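Local coordinates for hydrogenase expression protein (Thiobacillus denitrificans, PDB 3SB1), which is of unknown function but belongs to the HupH/HyaF family and probably assists the expression or maturation of hydrogenase, at residues I69-L74 against T126-E131; G101-D106 against I116-A121; G112-I117 against F134-V139. One frame throughout, in Å; residues are numbered along the deposited sequence. Where two conformers were deposited one is given.

Interaction 1: I69-L74 against T126-E131; sequences IDLSAL and TTQFIE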
loop_
_atom_site.group_PDB
_atom_site.type_symbol
_atom_site.label_atom_id
_atom_site.label_comp_id
_atom_site.label_asym_id
_atom_site.label_seq_id
_atom_site.Cartn_x
_atom_site.Cartn_y
_atom_site.Cartn_z
ATOM N N ILE A 69 -8.434 15.876 -3.205
ATOM C CA ILE A 69 -8.389 17.285 -2.805
ATOM C C ILE A 69 -6.937 17.702 -3.060
ATOM O O ILE A 69 -6.013 17.222 -2.387
ATOM C CB ILE A 69 -8.741 17.506 -1.340
ATOM C CG1 ILE A 69 -10.174 17.050 -1.122
ATOM C CG2 ILE A 69 -8.501 19.033 -0.953
ATOM C CD1 ILE A 69 -10.573 17.005 0.340
ATOM N N ASP A 70 -6.755 18.528 -4.080
ATOM C CA ASP A 70 -5.430 19.016 -4.504
ATOM C C ASP A 70 -4.935 20.140 -3.595
ATOM O O ASP A 70 -5.060 21.343 -3.885
ATOM C CB ASP A 70 -5.477 19.512 -5.952
ATOM C CG ASP A 70 -4.101 19.794 -6.523
ATOM O OD1 ASP A 70 -3.090 19.720 -5.779
ATOM O OD2 ASP A 70 -4.030 20.106 -7.750
ATOM N N LEU A 71 -4.245 19.743 -2.545
ATOM C CA LEU A 71 -3.745 20.648 -1.562
ATOM C C LEU A 71 -2.757 21.672 -2.088
ATOM O O LEU A 71 -2.817 22.839 -1.697
ATOM C CB LEU A 71 -3.095 19.856 -0.405
ATOM C CG LEU A 71 -3.984 18.931 0.428
ATOM C CD1 LEU A 71 -3.137 18.153 1.442
ATOM C CD2 LEU A 71 -5.099 19.704 1.164
ATOM N N SER A 72 -1.901 21.255 -3.020
ATOM C CA SER A 72 -0.903 22.161 -3.593
ATOM C C SER A 72 -1.538 23.339 -4.293
ATOM O O SER A 72 -0.971 24.433 -4.353
ATOM C CB SER A 72 -0.052 21.398 -4.598
ATOM O OG SER A 72 0.743 20.458 -3.911
ATOM N N ALA A 73 -2.715 23.098 -4.850
ATOM C CA ALA A 73 -3.425 24.121 -5.623
ATOM C C ALA A 73 -4.239 25.102 -4.758
ATOM O O ALA A 73 -4.719 26.144 -5.262
ATOM C CB ALA A 73 -4.325 23.464 -6.681
ATOM N N LEU A 74 -4.393 24.808 -3.466
ATOM C CA LEU A 74 -5.199 25.649 -2.549
ATOM C C LEU A 74 -4.376 26.747 -1.945
ATOM O O LEU A 74 -3.172 26.589 -1.755
ATOM C CB LEU A 74 -5.828 24.800 -1.427
ATOM C CG LEU A 74 -6.737 23.682 -1.912
ATOM C CD1 LEU A 74 -7.222 22.787 -0.775
ATOM C CD2 LEU A 74 -7.945 24.213 -2.736
ATOM N N THR A 126 6.268 18.036 -5.994
ATOM C CA THR A 126 5.575 18.305 -7.284
ATOM C C THR A 126 4.069 18.290 -7.134
ATOM O O THR A 126 3.347 18.934 -7.939
ATOM C CB THR A 126 5.952 17.329 -8.405
ATOM O OG1 THR A 126 5.527 16.009 -8.099
ATOM C CG2 THR A 126 7.496 17.363 -8.666
ATOM N N THR A 127 3.586 17.545 -6.162
ATOM C CA THR A 127 2.139 17.482 -5.835
ATOM C C THR A 127 1.962 16.980 -4.420
ATOM O O THR A 127 2.734 16.129 -3.936
ATOM C CB THR A 127 1.335 16.561 -6.803
ATOM O OG1 THR A 127 -0.071 16.727 -6.600
ATOM C CG2 THR A 127 1.648 15.050 -6.658
ATOM N N GLN A 128 0.952 17.503 -3.753
ATOM C CA GLN A 128 0.556 17.062 -2.404
ATOM C C GLN A 128 -0.963 17.091 -2.462
ATOM O O GLN A 128 -1.547 18.095 -2.846
ATOM C CB GLN A 128 1.099 18.024 -1.329
ATOM C CG GLN A 128 0.752 17.643 -0.016
ATOM C CD GLN A 128 1.587 18.338 1.063
ATOM O OE1 GLN A 128 1.805 17.746 2.115
ATOM N NE2 GLN A 128 2.107 19.563 0.786
ATOM N N PHE A 129 -1.591 16.010 -2.035
ATOM C CA PHE A 129 -3.023 15.907 -2.088
ATOM C C PHE A 129 -3.568 14.859 -1.196
ATOM O O PHE A 129 -2.844 13.956 -0.728
ATOM C CB PHE A 129 -3.509 15.679 -3.538
ATOM C CG PHE A 129 -3.074 14.377 -4.182
ATOM C CD1 PHE A 129 -3.878 13.232 -4.164
ATOM C CD2 PHE A 129 -1.827 14.272 -4.831
ATOM C CE1 PHE A 129 -3.524 12.095 -4.811
ATOM C CE2 PHE A 129 -1.440 13.078 -5.451
ATOM C CZ PHE A 129 -2.266 11.972 -5.426
ATOM N N ILE A 130 -4.860 15.005 -0.913
ATOM C CA ILE A 130 -5.603 14.028 -0.134
ATOM C C ILE A 130 -6.315 13.145 -1.171
ATOM O O ILE A 130 -6.834 13.624 -2.193
ATOM C CB ILE A 130 -6.703 14.636 0.765
ATOM C CG1 ILE A 130 -6.168 15.692 1.721
ATOM C CG2 ILE A 130 -7.379 13.500 1.563
ATOM C CD1 ILE A 130 -5.241 15.151 2.750
ATOM N N GLU A 131 -6.288 11.846 -0.945
ATOM C CA GLU A 131 -7.014 10.904 -1.818
ATOM C C GLU A 131 -7.991 10.164 -0.935
ATOM O O GLU A 131 -7.594 9.644 0.103
ATOM C CB GLU A 131 -6.056 9.978 -2.548
ATOM C CG GLU A 131 -6.703 9.116 -3.607
ATOM C CD GLU A 131 -5.648 8.313 -4.438
ATOM O OE1 GLU A 131 -4.445 8.334 -4.130
ATOM O OE2 GLU A 131 -6.045 7.693 -5.427
HETATM O O HOH W 1 -1.048 19.166 -7.347
HETATM O O HOH W 2 2.198 21.663 -1.467
#
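Thr127 and Asp70 meet through a water, which donates to Asp70 OD1 at 2.6 Å and lies 2.7 Å from Thr127 OG1, linking hydroxyl to carboxylate. At Gln128 the backbone does the gripping. Its carbonyl O accepts Ser72 N at 3.2 Å, while in one of the two serine conformers Gln128 N makes a weak bond to Ser72 OG at 3.0 Å, bent to 126°. A serine probably suits this place, its short side chain bringing a hydroxyl to the strand backbone. In that conformer OG also bonds to a second water, which accepts from Gln128 NE2; Gln128 OE1 goes instead to Trp115 NE1 on the adjacent strand. Here strand 67-69, at one edge of this chain's five-stranded antiparallel sheet, gives out: an inverse gamma turn centred on Asp70 leads into the 3-10 segment 71-73. Phe129 lays CB 3.2 Å from Ile69 O, and chi1 of 64°, with CG wedged between N and carbonyl carbon, carries the ring away from 69-74. Ile130 restores regular pairing, Ile69 N to Ile130 O and Ile130 N to Ile69 O each 2.9 Å and 163°. The two beta-branched side chains share a face, CB to CB 4.1 Å, and in one conformer Ile130 CD1 lies 3.9 Å from Leu71 CD1. Helix 48-63 covers Ile69 through Ile53, and helix 78-88 covers Leu71 and Ile130 through Leu84 and Leu88.

Interaction 2: G101-D106 against I116-A121; sequences GASTLD and IIHRNA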
loop_
_atom_site.group_PDB
_atom_site.type_symbol
_atom_site.label_atom_id
_atom_site.label_comp_id
_atom_site.label_asym_id
_atom_site.label_seq_id
_atom_site.Cartn_x
_atom_site.Cartn_y
_atom_site.Cartn_z
ATOM N N GLY A 101 11.591 10.006 -8.896
ATOM C CA GLY A 101 11.568 10.614 -7.563
ATOM C C GLY A 101 10.958 9.629 -6.571
ATOM O O GLY A 101 11.131 8.412 -6.687
ATOM N N ALA A 102 10.241 10.141 -5.584
ATOM C CA ALA A 102 9.669 9.272 -4.573
ATOM C C ALA A 102 8.348 9.827 -4.069
ATOM O O ALA A 102 8.191 11.038 -3.864
ATOM C CB ALA A 102 10.640 9.161 -3.391
ATOM N N SER A 103 7.438 8.936 -3.786
ATOM C CA SER A 103 6.168 9.345 -3.195
ATOM C C SER A 103 5.920 8.653 -1.847
ATOM O O SER A 103 6.438 7.576 -1.589
ATOM C CB SER A 103 5.025 8.975 -4.103
ATOM O OG SER A 103 5.179 9.514 -5.388
ATOM N N THR A 104 5.198 9.342 -0.988
ATOM C CA THR A 104 4.725 8.761 0.264
ATOM C C THR A 104 3.206 8.813 0.169
ATOM O O THR A 104 2.647 9.821 -0.196
ATOM C CB THR A 104 5.181 9.504 1.476
ATOM O OG1 THR A 104 4.919 10.907 1.304
ATOM C CG2 THR A 104 6.701 9.303 1.653
ATOM N N LEU A 105 2.553 7.696 0.480
ATOM C CA LEU A 105 1.093 7.552 0.459
ATOM C C LEU A 105 0.782 7.041 1.831
ATOM O O LEU A 105 0.930 5.845 2.114
ATOM C CB LEU A 105 0.589 6.633 -0.658
ATOM C CG LEU A 105 1.229 7.000 -2.015
ATOM C CD1 LEU A 105 2.533 6.234 -2.220
ATOM C CD2 LEU A 105 0.285 6.786 -3.249
ATOM N N ASP A 106 0.344 7.937 2.691
ATOM C CA ASP A 106 0.107 7.589 4.078
ATOM C C ASP A 106 -1.368 7.627 4.430
ATOM O O ASP A 106 -2.039 8.653 4.238
ATOM C CB ASP A 106 0.850 8.541 5.002
ATOM C CG ASP A 106 2.379 8.411 4.875
ATOM O OD1 ASP A 106 2.858 7.289 4.656
ATOM O OD2 ASP A 106 3.077 9.442 4.905
ATOM N N ILE A 116 -0.999 12.130 0.275
ATOM C CA ILE A 116 -0.053 11.798 -0.760
ATOM C C ILE A 116 0.914 12.957 -1.019
ATOM O O ILE A 116 0.501 14.129 -1.084
ATOM C CB ILE A 116 -0.833 11.519 -2.065
ATOM C CG1 ILE A 116 -2.046 10.595 -1.776
ATOM C CG2 ILE A 116 0.096 10.985 -3.151
ATOM C CD1 ILE A 116 -1.700 9.246 -1.231
ATOM N N ILE A 117 2.203 12.634 -1.097
ATOM C CA ILE A 117 3.202 13.631 -1.450
ATOM C C ILE A 117 4.147 13.008 -2.472
ATOM O O ILE A 117 4.659 11.886 -2.246
ATOM C CB ILE A 117 4.074 14.111 -0.248
ATOM C CG1 ILE A 117 3.246 14.712 0.872
ATOM C CG2 ILE A 117 5.208 15.051 -0.775
ATOM C CD1 ILE A 117 4.018 14.847 2.171
ATOM N N HIS A 118 4.349 13.683 -3.605
ATOM C CA HIS A 118 5.400 13.245 -4.539
ATOM C C HIS A 118 6.516 14.284 -4.557
ATOM O O HIS A 118 6.263 15.451 -4.655
ATOM C CB HIS A 118 4.960 13.126 -5.992
ATOM C CG HIS A 118 6.042 12.600 -6.862
ATOM N ND1 HIS A 118 6.783 13.375 -7.738
ATOM C CD2 HIS A 118 6.571 11.347 -6.928
ATOM C CE1 HIS A 118 7.695 12.599 -8.319
ATOM N NE2 HIS A 118 7.584 11.385 -7.845
ATOM N N ARG A 119 7.757 13.807 -4.435
ATOM C CA ARG A 119 8.928 14.647 -4.571
ATOM C C ARG A 119 9.741 14.178 -5.797
ATOM O O ARG A 119 9.873 12.955 -6.065
ATOM C CB ARG A 119 9.823 14.542 -3.338
ATOM C CG ARG A 119 9.199 15.090 -2.092
ATOM C CD ARG A 119 10.109 14.833 -0.853
ATOM N NE ARG A 119 9.421 15.267 0.359
ATOM C CZ ARG A 119 9.352 16.515 0.799
ATOM N NH1 ARG A 119 10.014 17.518 0.209
ATOM N NH2 ARG A 119 8.696 16.774 1.927
ATOM N N ASN A 120 10.310 15.140 -6.513
ATOM C CA ASN A 120 11.209 14.824 -7.601
ATOM C C ASN A 120 12.552 14.380 -7.060
ATOM O O ASN A 120 12.772 14.315 -5.849
ATOM C CB ASN A 120 11.321 15.926 -8.640
ATOM C CG ASN A 120 11.934 17.194 -8.110
ATOM O OD1 ASN A 120 12.652 17.191 -7.083
ATOM N ND2 ASN A 120 11.713 18.305 -8.842
ATOM N N ALA A 121 13.485 14.087 -7.947
ATOM C CA ALA A 121 14.738 13.521 -7.516
ATOM C C ALA A 121 15.553 14.480 -6.638
ATOM O O ALA A 121 16.408 14.013 -5.833
ATOM C CB ALA A 121 15.554 13.043 -8.737
HETATM O O HOH W 3 7.589 11.976 -1.009
#
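Gly101 sets its CA 3.3 Å from Arg119 O in a CA-H...O contact; a CB here would collide with that oxygen, and the positive phi favours glycine. Ala102 forms a hydrogen-bonded pair with Arg119, Ala102 N to Arg119 O and Arg119 N to Ala102 O each 2.9 Å, beginning the antiparallel hairpin of strands 102-107 and 113-119. Ser103 faces His118 in a non-hydrogen-bonded pair, with Ser103 CB in the plane of the imidazole at its edge. With CG opposite the backbone N (chi1 -176°), the ring leans across strand 102-107, and NE2 bonds to Asp100 O while ND1 meets Thr126 OG1. A phenylalanine for His118 would probably leave both oxygens without this partner, untying the ring from its two neighbours. Thr104 pairs with Ile117, Thr104 N to Ile117 O 2.9 Å and Ile117 N to Thr104 O 3.0 Å; a water donates to Ile117 O and Ala102 O. Both are beta-branched, suiting a strand, and lie side by side, Thr104 OG1 3.7 Å from Ile117 CB. Leu105 CB packs 3.5 Å from Ile116 CD1 in one conformer, on the face of Ser103 and His118. Straight backbone bonds fix the register, while side chains grade this face from polar to apolar.

Interaction 3: G112-I117 against F134-V139; sequences GVWWII and FVPELV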
loop_
_atom_site.group_PDB
_atom_site.type_symbol
_atom_site.label_atom_id
_atom_site.label_comp_id
_atom_site.label_asym_id
_atom_site.label_seq_id
_atom_site.Cartn_x
_atom_site.Cartn_y
_atom_site.Cartn_z
ATOM N N GLY A 112 -9.697 5.263 4.733
ATOM C CA GLY A 112 -10.168 5.787 3.444
ATOM C C GLY A 112 -9.626 7.176 3.091
ATOM O O GLY A 112 -9.888 7.687 2.003
ATOM N N VAL A 113 -8.931 7.836 4.025
ATOM C CA VAL A 113 -8.376 9.171 3.792
ATOM C C VAL A 113 -6.888 9.091 3.808
ATOM O O VAL A 113 -6.288 8.759 4.842
ATOM C CB VAL A 113 -8.882 10.165 4.847
ATOM C CG1 VAL A 113 -8.362 11.608 4.540
ATOM C CG2 VAL A 113 -10.439 10.133 4.997
ATOM N N TRP A 114 -6.283 9.354 2.648
ATOM C CA TRP A 114 -4.857 9.218 2.440
ATOM C C TRP A 114 -4.188 10.510 2.125
ATOM O O TRP A 114 -4.748 11.310 1.357
ATOM C CB TRP A 114 -4.608 8.212 1.263
ATOM C CG TRP A 114 -5.257 6.884 1.391
ATOM C CD1 TRP A 114 -6.601 6.574 1.193
ATOM C CD2 TRP A 114 -4.628 5.651 1.789
ATOM N NE1 TRP A 114 -6.821 5.251 1.471
ATOM C CE2 TRP A 114 -5.634 4.638 1.796
ATOM C CE3 TRP A 114 -3.315 5.297 2.032
ATOM C CZ2 TRP A 114 -5.331 3.327 2.087
ATOM C CZ3 TRP A 114 -3.023 3.965 2.317
ATOM C CH2 TRP A 114 -4.019 3.028 2.389
ATOM N N TRP A 115 -2.971 10.699 2.639
ATOM C CA TRP A 115 -2.170 11.932 2.389
ATOM C C TRP A 115 -1.033 11.515 1.449
ATOM O O TRP A 115 -0.215 10.667 1.806
ATOM C CB TRP A 115 -1.583 12.495 3.667
ATOM C CG TRP A 115 -1.036 13.872 3.527
ATOM C CD1 TRP A 115 0.100 14.264 2.889
ATOM C CD2 TRP A 115 -1.606 15.064 4.104
ATOM N NE1 TRP A 115 0.247 15.651 2.993
ATOM C CE2 TRP A 115 -0.767 16.139 3.772
ATOM C CE3 TRP A 115 -2.677 15.294 4.939
ATOM C CZ2 TRP A 115 -1.013 17.449 4.213
ATOM C CZ3 TRP A 115 -2.935 16.616 5.356
ATOM C CH2 TRP A 115 -2.090 17.659 4.989
ATOM N N ILE A 116 -0.999 12.130 0.275
ATOM C CA ILE A 116 -0.053 11.798 -0.760
ATOM C C ILE A 116 0.914 12.957 -1.019
ATOM O O ILE A 116 0.501 14.129 -1.084
ATOM C CB ILE A 116 -0.833 11.519 -2.065
ATOM C CG1 ILE A 116 -2.046 10.595 -1.776
ATOM C CG2 ILE A 116 0.096 10.985 -3.151
ATOM C CD1 ILE A 116 -1.700 9.246 -1.231
ATOM N N ILE A 117 2.203 12.634 -1.097
ATOM C CA ILE A 117 3.202 13.631 -1.450
ATOM C C ILE A 117 4.147 13.008 -2.472
ATOM O O ILE A 117 4.659 11.886 -2.246
ATOM C CB ILE A 117 4.074 14.111 -0.248
ATOM C CG1 ILE A 117 3.246 14.712 0.872
ATOM C CG2 ILE A 117 5.208 15.051 -0.775
ATOM C CD1 ILE A 117 4.018 14.847 2.171
ATOM N N PHE A 134 -10.420 3.550 -1.207
ATOM C CA PHE A 134 -10.150 2.351 -0.467
ATOM C C PHE A 134 -8.628 2.005 -0.465
ATOM O O PHE A 134 -8.100 1.470 0.516
ATOM C CB PHE A 134 -11.031 1.173 -0.913
ATOM C CG PHE A 134 -12.488 1.470 -0.818
ATOM C CD1 PHE A 134 -13.097 1.580 0.432
ATOM C CD2 PHE A 134 -13.282 1.682 -1.952
ATOM C CE1 PHE A 134 -14.455 1.889 0.559
ATOM C CE2 PHE A 134 -14.643 1.973 -1.811
ATOM C CZ PHE A 134 -15.224 2.081 -0.582
ATOM N N VAL A 135 -7.945 2.398 -1.523
ATOM C CA VAL A 135 -6.482 2.270 -1.599
ATOM C C VAL A 135 -6.064 3.274 -2.682
ATOM O O VAL A 135 -6.781 3.457 -3.664
ATOM C CB VAL A 135 -5.985 0.855 -1.879
ATOM C CG1 VAL A 135 -6.465 0.395 -3.235
ATOM C CG2 VAL A 135 -4.457 0.812 -1.778
ATOM N N PRO A 136 -4.920 3.957 -2.485
ATOM C CA PRO A 136 -4.533 4.896 -3.533
ATOM C C PRO A 136 -4.233 4.177 -4.843
ATOM O O PRO A 136 -3.569 3.127 -4.846
ATOM C CB PRO A 136 -3.278 5.543 -2.992
ATOM C CG PRO A 136 -3.315 5.385 -1.532
ATOM C CD PRO A 136 -4.024 4.045 -1.318
ATOM N N GLU A 137 -4.621 4.814 -5.954
ATOM C CA GLU A 137 -4.446 4.201 -7.261
ATOM C C GLU A 137 -2.995 3.799 -7.538
ATOM O O GLU A 137 -2.659 2.749 -8.137
ATOM C CB GLU A 137 -4.926 5.201 -8.357
ATOM C CG GLU A 137 -5.044 4.608 -9.704
ATOM C CD GLU A 137 -6.110 3.518 -9.757
ATOM O OE1 GLU A 137 -7.016 3.544 -8.884
ATOM O OE2 GLU A 137 -6.053 2.644 -10.670
ATOM N N LEU A 138 -2.110 4.638 -7.088
ATOM C CA LEU A 138 -0.704 4.442 -7.373
ATOM C C LEU A 138 -0.030 3.202 -6.829
ATOM O O LEU A 138 1.012 2.802 -7.360
ATOM C CB LEU A 138 0.075 5.659 -6.865
ATOM C CG LEU A 138 -0.040 6.948 -7.671
ATOM C CD1 LEU A 138 0.337 8.227 -6.849
ATOM C CD2 LEU A 138 0.798 6.794 -8.965
ATOM N N VAL A 139 -0.574 2.601 -5.788
ATOM C CA VAL A 139 0.116 1.461 -5.204
ATOM C C VAL A 139 -0.132 0.189 -6.021
ATOM O O VAL A 139 0.720 -0.703 -6.042
ATOM C CB VAL A 139 -0.319 1.248 -3.758
ATOM C CG1 VAL A 139 -1.771 0.790 -3.686
ATOM C CG2 VAL A 139 0.570 0.224 -3.074
#
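The loop that follows strand 125-132 doubles back over one face of the antiparallel sheet, and there Pro136 sits on Trp114 of the central strand 113-119. The contact is a CH-pi interaction: Pro136 CD stands 3.4 Å from the centroid of the six-membered ring of Trp114, only 7° off the ring normal. CG of the proline lies beside it over the same ring system, 3.6 Å from Trp114 CE3, and the two side chains cross at about a right angle. Tryptophan suits the place because its broad face takes both methylenes, while proline offers them as a rigid, compact pair and has no N-H to satisfy. With CG anti to the carbonyl carbon (chi1 -54°), the indole projects across the loop, and NE1 is tied to Ala133 O, which probably helps fix the turn of the ring beneath Pro136. Just before the proline the loop backbone passes obliquely by the benzo ring, Val135 CA 4.0 Å and Phe134 O 3.7 Å from Trp114 CZ2. Ile116, on the same face, extends the apolar floor, its CD1 4.2 Å from Pro136 CG in one conformer. The second subunit closes in here: its Ser141 packs on Trp114 and makes a weak hydrogen bond to Phe134 O, and its Val139 packs on Val135. No hydrogen bond links 112-117 with 134-139, so dispersion and the pull of the pi cloud on the slightly positive hydrogens of CD, next to the proline nitrogen, probably hold this buried contact together.

The three contacts lie on one antiparallel sheet, each pair of centres about 12 Å apart, and strand 113-119 connects them. Interaction 2 joins it to strand 102-107, interaction 3 lays a loop over it, and interaction 1 attaches strand 67-69, at the edge of this chain's sheet, to its other neighbour, 125-132. Phe129 O accepts Ile116 N at 2.8 Å, tying interaction 1 to both others, and Asp106 O lies 2.8 Å from Trp115 N, between interactions 2 and 3. Ile116 belongs to both of these, and Leu105 CD2 reaches Pro136 CB at 3.8 Å. Helices cover the face of Ile69 and Ile130; the loop of interaction 3 covers the face of Trp114 and Ile116, near the second subunit.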